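Long-range contacts in peptidase M16 inactive domain family protein (Pseudomonas fluorescens, PDB 3GWB), which is of unproven function, being probably a non-catalytic member of the M16 family of zinc peptidases: residues 52-63 and 183-192; 248-259 and 309-320. One frame throughout, in Å; residues are numbered along the deposited sequence.

Contact 1 (52-63 and 183-192)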
loop_
_atom_site.group_PDB
_atom_site.type_symbol
_atom_site.label_atom_id
_atom_site.label_comp_id
_atom_site.label_asym_id
_atom_site.label_seq_id
_atom_site.Cartn_x
_atom_site.Cartn_y
_atom_site.Cartn_z
ATOM N N ALA A 52 -28.260 1.863 -1.700
ATOM C CA ALA A 52 -27.224 2.866 -1.485
ATOM C C ALA A 52 -25.813 2.324 -1.721
ATOM O O ALA A 52 -25.008 2.233 -0.796
ATOM C CB ALA A 52 -27.341 3.441 -0.071
ATOM N N PRO A 53 -25.495 1.965 -2.974
ATOM C CA PRO A 53 -24.172 1.434 -3.319
ATOM C C PRO A 53 -23.055 2.242 -2.660
ATOM O O PRO A 53 -23.031 3.473 -2.758
ATOM C CB PRO A 53 -24.147 1.544 -4.840
ATOM C CG PRO A 53 -25.579 1.285 -5.203
ATOM C CD PRO A 53 -26.335 2.108 -4.178
ATOM N N GLY A 54 -22.148 1.546 -1.976
ATOM C CA GLY A 54 -21.044 2.212 -1.307
ATOM C C GLY A 54 -21.251 2.567 0.163
ATOM O O GLY A 54 -20.306 2.963 0.841
ATOM N N VAL A 55 -22.470 2.429 0.679
ATOM C CA VAL A 55 -22.702 2.791 2.074
ATOM C C VAL A 55 -21.935 1.867 3.027
ATOM O O VAL A 55 -21.441 2.305 4.061
ATOM C CB VAL A 55 -24.222 2.799 2.417
ATOM C CG1 VAL A 55 -24.790 1.384 2.413
ATOM C CG2 VAL A 55 -24.441 3.465 3.763
ATOM N N ALA A 56 -21.802 0.598 2.657
ATOM C CA ALA A 56 -21.086 -0.355 3.496
ATOM C C ALA A 56 -19.618 0.025 3.618
ATOM O O ALA A 56 -19.048 0.039 4.709
ATOM C CB ALA A 56 -21.210 -1.766 2.916
ATOM N N LEU A 57 -19.001 0.348 2.492
ATOM C CA LEU A 57 -17.595 0.698 2.524
ATOM C C LEU A 57 -17.376 2.010 3.274
ATOM O O LEU A 57 -16.418 2.158 4.033
ATOM C CB LEU A 57 -17.060 0.782 1.096
ATOM C CG LEU A 57 -15.566 0.496 0.946
ATOM C CD1 LEU A 57 -15.337 -0.417 -0.261
ATOM C CD2 LEU A 57 -14.803 1.807 0.814
ATOM N N LEU A 58 -18.282 2.958 3.074
ATOM C CA LEU A 58 -18.165 4.249 3.737
ATOM C C LEU A 58 -18.317 4.107 5.250
ATOM O O LEU A 58 -17.587 4.732 6.018
ATOM C CB LEU A 58 -19.220 5.203 3.178
ATOM C CG LEU A 58 -19.102 6.692 3.500
ATOM C CD1 LEU A 58 -17.680 7.190 3.263
ATOM C CD2 LEU A 58 -20.101 7.454 2.623
ATOM N N THR A 59 -19.261 3.281 5.684
ATOM C CA THR A 59 -19.472 3.085 7.110
ATOM C C THR A 59 -18.214 2.473 7.721
ATOM O O THR A 59 -17.741 2.919 8.766
ATOM C CB THR A 59 -20.680 2.147 7.394
ATOM O OG1 THR A 59 -21.865 2.692 6.807
ATOM C CG2 THR A 59 -20.911 2.009 8.902
ATOM N N ASN A 60 -17.663 1.460 7.060
ATOM C CA ASN A 60 -16.470 0.799 7.567
ATOM C C ASN A 60 -15.262 1.727 7.637
ATOM O O ASN A 60 -14.428 1.609 8.532
ATOM C CB ASN A 60 -16.140 -0.425 6.708
ATOM C CG ASN A 60 -14.942 -1.191 7.230
ATOM O OD1 ASN A 60 -13.809 -0.945 6.821
ATOM N ND2 ASN A 60 -15.185 -2.110 8.151
ATOM N N ALA A 61 -15.175 2.657 6.695
ATOM C CA ALA A 61 -14.067 3.597 6.656
ATOM C C ALA A 61 -14.199 4.668 7.729
ATOM O O ALA A 61 -13.196 5.209 8.192
ATOM C CB ALA A 61 -13.998 4.258 5.282
HETATM N N MSE A 62 -15.433 4.967 8.123
HETATM C CA MSE A 62 -15.685 6.006 9.125
HETATM C C MSE A 62 -15.584 5.561 10.587
HETATM O O MSE A 62 -15.634 6.396 11.492
HETATM C CB MSE A 62 -17.067 6.621 8.877
HETATM C CG MSE A 62 -17.196 7.436 7.578
HETATM SE SE MSE A 62 -16.491 9.092 7.721
HETATM C CE MSE A 62 -17.621 9.791 8.958
ATOM N N LEU A 63 -15.430 4.261 10.824
ATOM C CA LEU A 63 -15.357 3.739 12.187
ATOM C C LEU A 63 -14.341 4.448 13.070
ATOM O O LEU A 63 -14.687 4.950 14.140
ATOM C CB LEU A 63 -15.047 2.238 12.172
ATOM C CG LEU A 63 -16.045 1.326 11.443
ATOM C CD1 LEU A 63 -15.570 -0.115 11.527
ATOM C CD2 LEU A 63 -17.432 1.458 12.065
ATOM N N GLN A 183 -28.045 7.613 7.280
ATOM C CA GLN A 183 -27.922 6.325 6.613
ATOM C C GLN A 183 -26.764 5.508 7.175
ATOM O O GLN A 183 -26.864 4.288 7.328
ATOM C CB GLN A 183 -27.716 6.528 5.116
ATOM C CG GLN A 183 -28.943 7.052 4.386
ATOM C CD GLN A 183 -28.656 7.315 2.922
ATOM O OE1 GLN A 183 -28.006 8.296 2.575
ATOM N NE2 GLN A 183 -29.125 6.425 2.060
ATOM N N LEU A 184 -25.659 6.179 7.469
ATOM C CA LEU A 184 -24.502 5.490 8.011
ATOM C C LEU A 184 -24.857 4.942 9.386
ATOM O O LEU A 184 -24.480 3.819 9.733
ATOM C CB LEU A 184 -23.311 6.443 8.136
ATOM C CG LEU A 184 -22.735 7.027 6.842
ATOM C CD1 LEU A 184 -21.452 7.796 7.171
ATOM C CD2 LEU A 184 -22.442 5.914 5.845
ATOM N N LYS A 185 -25.579 5.750 10.159
ATOM C CA LYS A 185 -25.986 5.372 11.504
ATOM C C LYS A 185 -26.917 4.172 11.474
ATOM O O LYS A 185 -26.778 3.245 12.274
ATOM C CB LYS A 185 -26.672 6.550 12.206
ATOM C CG LYS A 185 -25.716 7.634 12.676
ATOM C CD LYS A 185 -26.469 8.753 13.382
ATOM C CE LYS A 185 -25.514 9.822 13.886
ATOM N NZ LYS A 185 -26.227 10.916 14.607
ATOM N N ALA A 186 -27.857 4.192 10.538
ATOM C CA ALA A 186 -28.817 3.104 10.401
ATOM C C ALA A 186 -28.150 1.832 9.887
ATOM O O ALA A 186 -28.473 0.733 10.342
ATOM C CB ALA A 186 -29.941 3.519 9.464
ATOM N N PHE A 187 -27.233 1.970 8.929
ATOM C CA PHE A 187 -26.535 0.803 8.397
ATOM C C PHE A 187 -25.693 0.155 9.493
ATOM O O PHE A 187 -25.670 -1.068 9.631
ATOM C CB PHE A 187 -25.618 1.178 7.231
ATOM C CG PHE A 187 -24.931 -0.003 6.606
ATOM C CD1 PHE A 187 -25.646 -0.887 5.800
ATOM C CD2 PHE A 187 -23.595 -0.283 6.884
ATOM C CE1 PHE A 187 -25.038 -2.019 5.269
ATOM C CE2 PHE A 187 -22.976 -1.420 6.354
ATOM C CZ PHE A 187 -23.701 -2.290 5.555
ATOM N N HIS A 188 -24.995 0.981 10.267
ATOM C CA HIS A 188 -24.151 0.494 11.358
ATOM C C HIS A 188 -24.950 -0.264 12.423
ATOM O O HIS A 188 -24.528 -1.322 12.887
ATOM C CB HIS A 188 -23.410 1.672 12.000
ATOM C CG HIS A 188 -22.445 1.272 13.073
ATOM N ND1 HIS A 188 -22.793 1.226 14.406
ATOM C CD2 HIS A 188 -21.162 0.854 13.005
ATOM C CE1 HIS A 188 -21.763 0.792 15.113
ATOM N NE2 HIS A 188 -20.761 0.559 14.284
ATOM N N ALA A 189 -26.107 0.275 12.800
ATOM C CA ALA A 189 -26.946 -0.355 13.820
ATOM C C ALA A 189 -27.454 -1.722 13.358
ATOM O O ALA A 189 -27.694 -2.627 14.166
ATOM C CB ALA A 189 -28.125 0.556 14.154
ATOM N N LYS A 190 -27.605 -1.862 12.049
ATOM C CA LYS A 190 -28.086 -3.096 11.445
ATOM C C LYS A 190 -26.989 -4.107 11.101
ATOM O O LYS A 190 -27.079 -5.283 11.456
ATOM C CB LYS A 190 -28.861 -2.759 10.166
ATOM C CG LYS A 190 -29.261 -3.967 9.330
ATOM C CD LYS A 190 -30.184 -3.575 8.166
ATOM C CE LYS A 190 -29.464 -2.771 7.097
ATOM N NZ LYS A 190 -28.393 -3.586 6.449
ATOM N N ALA A 191 -25.956 -3.640 10.406
ATOM C CA ALA A 191 -24.873 -4.512 9.952
ATOM C C ALA A 191 -23.760 -4.776 10.955
ATOM O O ALA A 191 -23.063 -5.788 10.863
ATOM C CB ALA A 191 -24.287 -3.956 8.650
ATOM N N TYR A 192 -23.570 -3.875 11.908
ATOM C CA TYR A 192 -22.525 -4.092 12.894
ATOM C C TYR A 192 -23.075 -4.630 14.209
ATOM O O TYR A 192 -22.399 -4.618 15.239
ATOM C CB TYR A 192 -21.723 -2.805 13.107
ATOM C CG TYR A 192 -20.751 -2.537 11.968
ATOM C CD1 TYR A 192 -21.214 -2.156 10.706
ATOM C CD2 TYR A 192 -19.381 -2.723 12.135
ATOM C CE1 TYR A 192 -20.340 -1.974 9.642
ATOM C CE2 TYR A 192 -18.491 -2.541 11.070
ATOM C CZ TYR A 192 -18.983 -2.169 9.829
ATOM O OH TYR A 192 -18.116 -2.005 8.775
HETATM O O HOH W 1 -19.351 -1.962 6.440
#
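L184 enters the other helix as a knob into the hole formed by V55, L58, T59 and M62, its CD2 3.8 Å from V55 CG2 and the two side chains running past one another in opposite directions. L129 of helix 126-143 touches both L58 and L184. The F187 ring continues this apolar seam: V55 CG1 lies over one face, A191 CB over the opposite one, and its CZ meets A56 CB at 3.7 Å. With CG anti to the backbone N (chi1 -177°), the ring is carried across to A56. A serine in place of F187 would probably leave V55 CG1 and A56 CB without their aromatic partner and open a gap between the helices.

The axes of helices 55-62 and 183-191 cross almost perpendicularly (-86°) at 9.7 Å. By sequence, L57, N60 and A61 probably occupy the positions of the zinc-binding HXXEH motif of active M16 peptidases, consistent with an inactive member.

Polar contacts cluster at N60 and Y192. N60 ND2 donates to Y192 OH (3.0 Å, 160°), which lies in the amide plane; ND2 also bonds V96 O. Y192 OH donates to a water at 2.6 Å, and that water donates to A56 O at 2.7 Å. T59 OG1 bonds V55 O at 2.8 Å, from the face opposite that used by T59 N.

Contact 2 (248-259 and 309-320); sequences SQTSLMLAQLGI and RGPFMINLQTRA
T250 and T318 begin a ladder of antiparallel hydrogen-bonded pairs that continues through L252-L316, L254-I314 and Q256-F312, with the strand axes 4.5 Å apart. Both strands are internal to a five-stranded sheet: S251, M253 and A255 bond strand 414-419, while M313 bonds strand 299-303.

The face bearing T250, L252, L254, L316 and T318 is buried under helix 323-340. L316 lays CD2 against L252 CB at 3.5 Å, and T250 CG2 presses on A320 CA at 3.3 Å, tighter than a usual carbon contact. T318 O accepts twice, from T250 N at 2.6 Å and from T250 OG1, which sits well above the carbonyl plane at 3.2 Å.

The face of M253, M313, N315 and Q317 is the more open one, the last three being partly exposed, although M253 CE still meets M313 SE at 3.2 Å. M253 also rests on A151 and L155 of helix 147-160, and Q317 packs against Y142 of the second subunit.

At the far end R309 bends at chi3 (74°), bringing its guanidinium over L257, whose CB lies on one face of that group. In the guanidinium plane R309 NE donates almost straight to G258 O (2.9 Å, 167°), and NH1 forms a salt bridge with E235, outside both strands. The two together probably restrict rotation of the guanidinium, the first fastening it to the strand end and the second balancing its charge.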
loop_
_atom_site.group_PDB
_atom_site.type_symbol
_atom_site.label_atom_id
_atom_site.label_comp_id
_atom_site.label_asym_id
_atom_site.label_seq_id
_atom_site.Cartn_x
_atom_site.Cartn_y
_atom_site.Cartn_z
ATOM N N SER A 248 -2.072 2.042 -24.962
ATOM C CA SER A 248 -1.143 1.150 -25.684
ATOM C C SER A 248 -1.065 -0.351 -25.441
ATOM O O SER A 248 -0.455 -1.125 -26.259
ATOM C CB SER A 248 0.257 1.690 -25.551
ATOM O OG SER A 248 1.198 0.651 -25.773
ATOM N N GLN A 249 -1.586 -0.806 -24.311
ATOM C CA GLN A 249 -1.538 -2.240 -24.021
ATOM C C GLN A 249 -2.992 -2.666 -24.003
ATOM O O GLN A 249 -3.869 -1.817 -24.031
ATOM C CB GLN A 249 -0.874 -2.476 -22.682
ATOM C CG GLN A 249 0.621 -2.127 -22.697
ATOM C CD GLN A 249 1.448 -3.349 -22.813
ATOM O OE1 GLN A 249 2.485 -3.382 -23.483
ATOM N NE2 GLN A 249 0.995 -4.387 -22.148
ATOM N N THR A 250 -3.270 -3.955 -24.003
ATOM C CA THR A 250 -4.659 -4.365 -23.922
ATOM C C THR A 250 -4.883 -5.261 -22.724
ATOM O O THR A 250 -4.123 -6.193 -22.481
ATOM C CB THR A 250 -5.162 -5.113 -25.194
ATOM O OG1 THR A 250 -4.265 -6.180 -25.519
ATOM C CG2 THR A 250 -5.300 -4.172 -26.372
ATOM N N SER A 251 -5.925 -4.950 -21.966
ATOM C CA SER A 251 -6.268 -5.718 -20.783
ATOM C C SER A 251 -7.277 -6.792 -21.152
ATOM O O SER A 251 -8.308 -6.497 -21.757
ATOM C CB SER A 251 -6.855 -4.796 -19.716
ATOM O OG SER A 251 -7.588 -5.538 -18.758
ATOM N N LEU A 252 -6.970 -8.033 -20.788
ATOM C CA LEU A 252 -7.829 -9.175 -21.081
ATOM C C LEU A 252 -8.324 -9.824 -19.793
ATOM O O LEU A 252 -7.535 -10.135 -18.901
ATOM C CB LEU A 252 -7.056 -10.222 -21.887
ATOM C CG LEU A 252 -6.501 -9.861 -23.264
ATOM C CD1 LEU A 252 -5.563 -10.971 -23.724
ATOM C CD2 LEU A 252 -7.647 -9.666 -24.251
HETATM N N MSE A 253 -9.629 -10.043 -19.705
HETATM C CA MSE A 253 -10.207 -10.675 -18.529
HETATM C C MSE A 253 -11.244 -11.703 -18.952
HETATM O O MSE A 253 -12.125 -11.415 -19.762
HETATM C CB MSE A 253 -10.865 -9.628 -17.630
HETATM C CG MSE A 253 -9.932 -8.531 -17.169
HETATM SE SE MSE A 253 -10.724 -7.547 -15.895
HETATM C CE MSE A 253 -10.666 -8.669 -14.536
ATOM N N LEU A 254 -11.120 -12.909 -18.412
ATOM C CA LEU A 254 -12.054 -13.986 -18.712
ATOM C C LEU A 254 -12.592 -14.453 -17.377
ATOM O O LEU A 254 -11.865 -14.470 -16.386
ATOM C CB LEU A 254 -11.354 -15.152 -19.415
ATOM C CG LEU A 254 -10.630 -14.870 -20.732
ATOM C CD1 LEU A 254 -9.305 -14.179 -20.449
ATOM C CD2 LEU A 254 -10.384 -16.182 -21.466
ATOM N N ALA A 255 -13.862 -14.840 -17.341
ATOM C CA ALA A 255 -14.449 -15.277 -16.091
ATOM C C ALA A 255 -15.784 -15.976 -16.256
ATOM O O ALA A 255 -16.406 -15.931 -17.316
ATOM C CB ALA A 255 -14.618 -14.073 -15.155
ATOM N N GLN A 256 -16.199 -16.623 -15.174
ATOM C CA GLN A 256 -17.465 -17.327 -15.086
ATOM C C GLN A 256 -17.656 -17.567 -13.606
ATOM O O GLN A 256 -16.738 -17.324 -12.819
ATOM C CB GLN A 256 -17.428 -18.651 -15.851
ATOM C CG GLN A 256 -16.285 -19.585 -15.506
ATOM C CD GLN A 256 -16.340 -20.862 -16.334
ATOM O OE1 GLN A 256 -17.083 -21.798 -16.014
ATOM N NE2 GLN A 256 -15.576 -20.894 -17.419
ATOM N N LEU A 257 -18.840 -18.022 -13.217
ATOM C CA LEU A 257 -19.106 -18.265 -11.812
ATOM C C LEU A 257 -18.244 -19.395 -11.278
ATOM O O LEU A 257 -18.149 -20.458 -11.888
ATOM C CB LEU A 257 -20.583 -18.598 -11.598
ATOM C CG LEU A 257 -21.570 -17.466 -11.883
ATOM C CD1 LEU A 257 -22.992 -17.934 -11.571
ATOM C CD2 LEU A 257 -21.215 -16.256 -11.029
ATOM N N GLY A 258 -17.609 -19.151 -10.138
ATOM C CA GLY A 258 -16.765 -20.158 -9.528
ATOM C C GLY A 258 -17.537 -20.874 -8.443
ATOM O O GLY A 258 -18.729 -21.141 -8.592
ATOM N N ILE A 259 -16.867 -21.177 -7.338
ATOM C CA ILE A 259 -17.514 -21.867 -6.232
ATOM C C ILE A 259 -17.755 -20.921 -5.064
ATOM O O ILE A 259 -17.238 -19.804 -5.042
ATOM C CB ILE A 259 -16.637 -23.026 -5.715
ATOM C CG1 ILE A 259 -15.264 -22.480 -5.307
ATOM C CG2 ILE A 259 -16.496 -24.097 -6.787
ATOM C CD1 ILE A 259 -14.478 -23.405 -4.402
ATOM N N ARG A 309 -21.896 -17.957 -4.809
ATOM C CA ARG A 309 -20.871 -18.298 -5.784
ATOM C C ARG A 309 -20.016 -17.102 -6.179
ATOM O O ARG A 309 -20.509 -16.112 -6.738
ATOM C CB ARG A 309 -21.495 -18.912 -7.034
ATOM C CG ARG A 309 -22.018 -20.319 -6.822
ATOM C CD ARG A 309 -22.628 -20.862 -8.097
ATOM N NE ARG A 309 -21.626 -21.235 -9.092
ATOM C CZ ARG A 309 -21.914 -21.509 -10.360
ATOM N NH1 ARG A 309 -23.170 -21.441 -10.779
ATOM N NH2 ARG A 309 -20.958 -21.866 -11.207
ATOM N N GLY A 310 -18.728 -17.200 -5.867
ATOM C CA GLY A 310 -17.801 -16.141 -6.202
ATOM C C GLY A 310 -17.323 -16.381 -7.617
ATOM O O GLY A 310 -17.600 -17.429 -8.189
ATOM N N PRO A 311 -16.585 -15.446 -8.211
ATOM C CA PRO A 311 -16.137 -15.683 -9.580
ATOM C C PRO A 311 -14.809 -16.430 -9.740
ATOM O O PRO A 311 -14.008 -16.530 -8.810
ATOM C CB PRO A 311 -16.048 -14.275 -10.132
ATOM C CG PRO A 311 -15.459 -13.537 -8.945
ATOM C CD PRO A 311 -16.268 -14.069 -7.779
ATOM N N PHE A 312 -14.612 -16.974 -10.934
ATOM C CA PHE A 312 -13.365 -17.617 -11.302
ATOM C C PHE A 312 -12.934 -16.640 -12.383
ATOM O O PHE A 312 -13.718 -16.330 -13.291
ATOM C CB PHE A 312 -13.558 -18.995 -11.927
ATOM C CG PHE A 312 -12.325 -19.492 -12.634
ATOM C CD1 PHE A 312 -11.229 -19.965 -11.912
ATOM C CD2 PHE A 312 -12.229 -19.422 -14.025
ATOM C CE1 PHE A 312 -10.048 -20.340 -12.564
ATOM C CE2 PHE A 312 -11.055 -19.794 -14.689
ATOM C CZ PHE A 312 -9.962 -20.261 -13.956
HETATM N N MSE A 313 -11.701 -16.159 -12.298
HETATM C CA MSE A 313 -11.237 -15.172 -13.252
HETATM C C MSE A 313 -9.782 -15.342 -13.671
HETATM O O MSE A 313 -8.946 -15.789 -12.889
HETATM C CB MSE A 313 -11.438 -13.786 -12.634
HETATM C CG MSE A 313 -11.286 -12.613 -13.572
HETATM SE SE MSE A 313 -11.711 -11.088 -12.695
HETATM C CE MSE A 313 -13.344 -11.517 -12.055
ATOM N N ILE A 314 -9.506 -14.990 -14.922
ATOM C CA ILE A 314 -8.161 -15.041 -15.484
ATOM C C ILE A 314 -7.912 -13.649 -16.028
ATOM O O ILE A 314 -8.770 -13.096 -16.714
ATOM C CB ILE A 314 -8.056 -16.006 -16.674
ATOM C CG1 ILE A 314 -8.308 -17.439 -16.215
ATOM C CG2 ILE A 314 -6.682 -15.863 -17.332
ATOM C CD1 ILE A 314 -8.404 -18.426 -17.365
ATOM N N ASN A 315 -6.755 -13.072 -15.728
ATOM C CA ASN A 315 -6.462 -11.739 -16.241
ATOM C C ASN A 315 -5.006 -11.545 -16.630
ATOM O O ASN A 315 -4.104 -12.150 -16.052
ATOM C CB ASN A 315 -6.859 -10.675 -15.222
ATOM C CG ASN A 315 -6.047 -10.759 -13.959
ATOM O OD1 ASN A 315 -6.250 -11.650 -13.133
ATOM N ND2 ASN A 315 -5.108 -9.837 -13.802
ATOM N N LEU A 316 -4.791 -10.694 -17.625
ATOM C CA LEU A 316 -3.453 -10.398 -18.106
ATOM C C LEU A 316 -3.498 -9.152 -18.975
ATOM O O LEU A 316 -4.574 -8.643 -19.310
ATOM C CB LEU A 316 -2.891 -11.568 -18.927
ATOM C CG LEU A 316 -3.499 -11.807 -20.319
ATOM C CD1 LEU A 316 -2.595 -12.721 -21.130
ATOM C CD2 LEU A 316 -4.880 -12.410 -20.182
ATOM N N GLN A 317 -2.317 -8.671 -19.338
ATOM C CA GLN A 317 -2.166 -7.491 -20.180
ATOM C C GLN A 317 -1.127 -7.838 -21.245
ATOM O O GLN A 317 -0.140 -8.502 -20.955
ATOM C CB GLN A 317 -1.692 -6.308 -19.328
ATOM C CG GLN A 317 -1.489 -5.009 -20.083
ATOM C CD GLN A 317 -1.233 -3.831 -19.153
ATOM O OE1 GLN A 317 -2.092 -3.465 -18.349
ATOM N NE2 GLN A 317 -0.047 -3.233 -19.259
ATOM N N THR A 318 -1.363 -7.408 -22.477
ATOM C CA THR A 318 -0.449 -7.686 -23.577
ATOM C C THR A 318 -0.451 -6.518 -24.549
ATOM O O THR A 318 -1.268 -5.607 -24.434
ATOM C CB THR A 318 -0.876 -8.941 -24.369
ATOM O OG1 THR A 318 -2.189 -8.743 -24.907
ATOM C CG2 THR A 318 -0.886 -10.168 -23.473
ATOM N N ARG A 319 0.471 -6.549 -25.506
ATOM C CA ARG A 319 0.545 -5.504 -26.514
ATOM C C ARG A 319 -0.767 -5.574 -27.292
ATOM O O ARG A 319 -1.251 -6.663 -27.601
ATOM C CB ARG A 319 1.723 -5.753 -27.456
ATOM C CG ARG A 319 3.036 -6.036 -26.747
ATOM C CD ARG A 319 4.201 -6.091 -27.725
ATOM N NE ARG A 319 4.626 -4.755 -28.142
ATOM C CZ ARG A 319 5.166 -3.857 -27.321
ATOM N NH1 ARG A 319 5.348 -4.151 -26.038
ATOM N NH2 ARG A 319 5.522 -2.663 -27.780
ATOM N N ALA A 320 -1.337 -4.411 -27.596
ATOM C CA ALA A 320 -2.602 -4.325 -28.320
ATOM C C ALA A 320 -2.629 -5.163 -29.595
ATOM O O ALA A 320 -3.628 -5.819 -29.897
ATOM C CB ALA A 320 -2.909 -2.866 -28.650
HETATM O O HOH W 2 -15.052 -18.903 -6.617
#

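Contact 1 belongs to the half of the chain built on the six-stranded sheet, contact 2 to the half built on the five-stranded one. Their centres are 30 Å apart and their nearest atoms about 16 Å, so neither touches the other, and contact 1 closes before contact 2 opens along the sequence. Helix 126-143 relates them across the dimer: L129 packs on contact 1 within its own chain, whereas Y142 of the second subunit reaches contact 2. Of the two, contact 1 carries the helix probably equivalent to the zinc-binding one of active relatives; contact 2 is sheet framework.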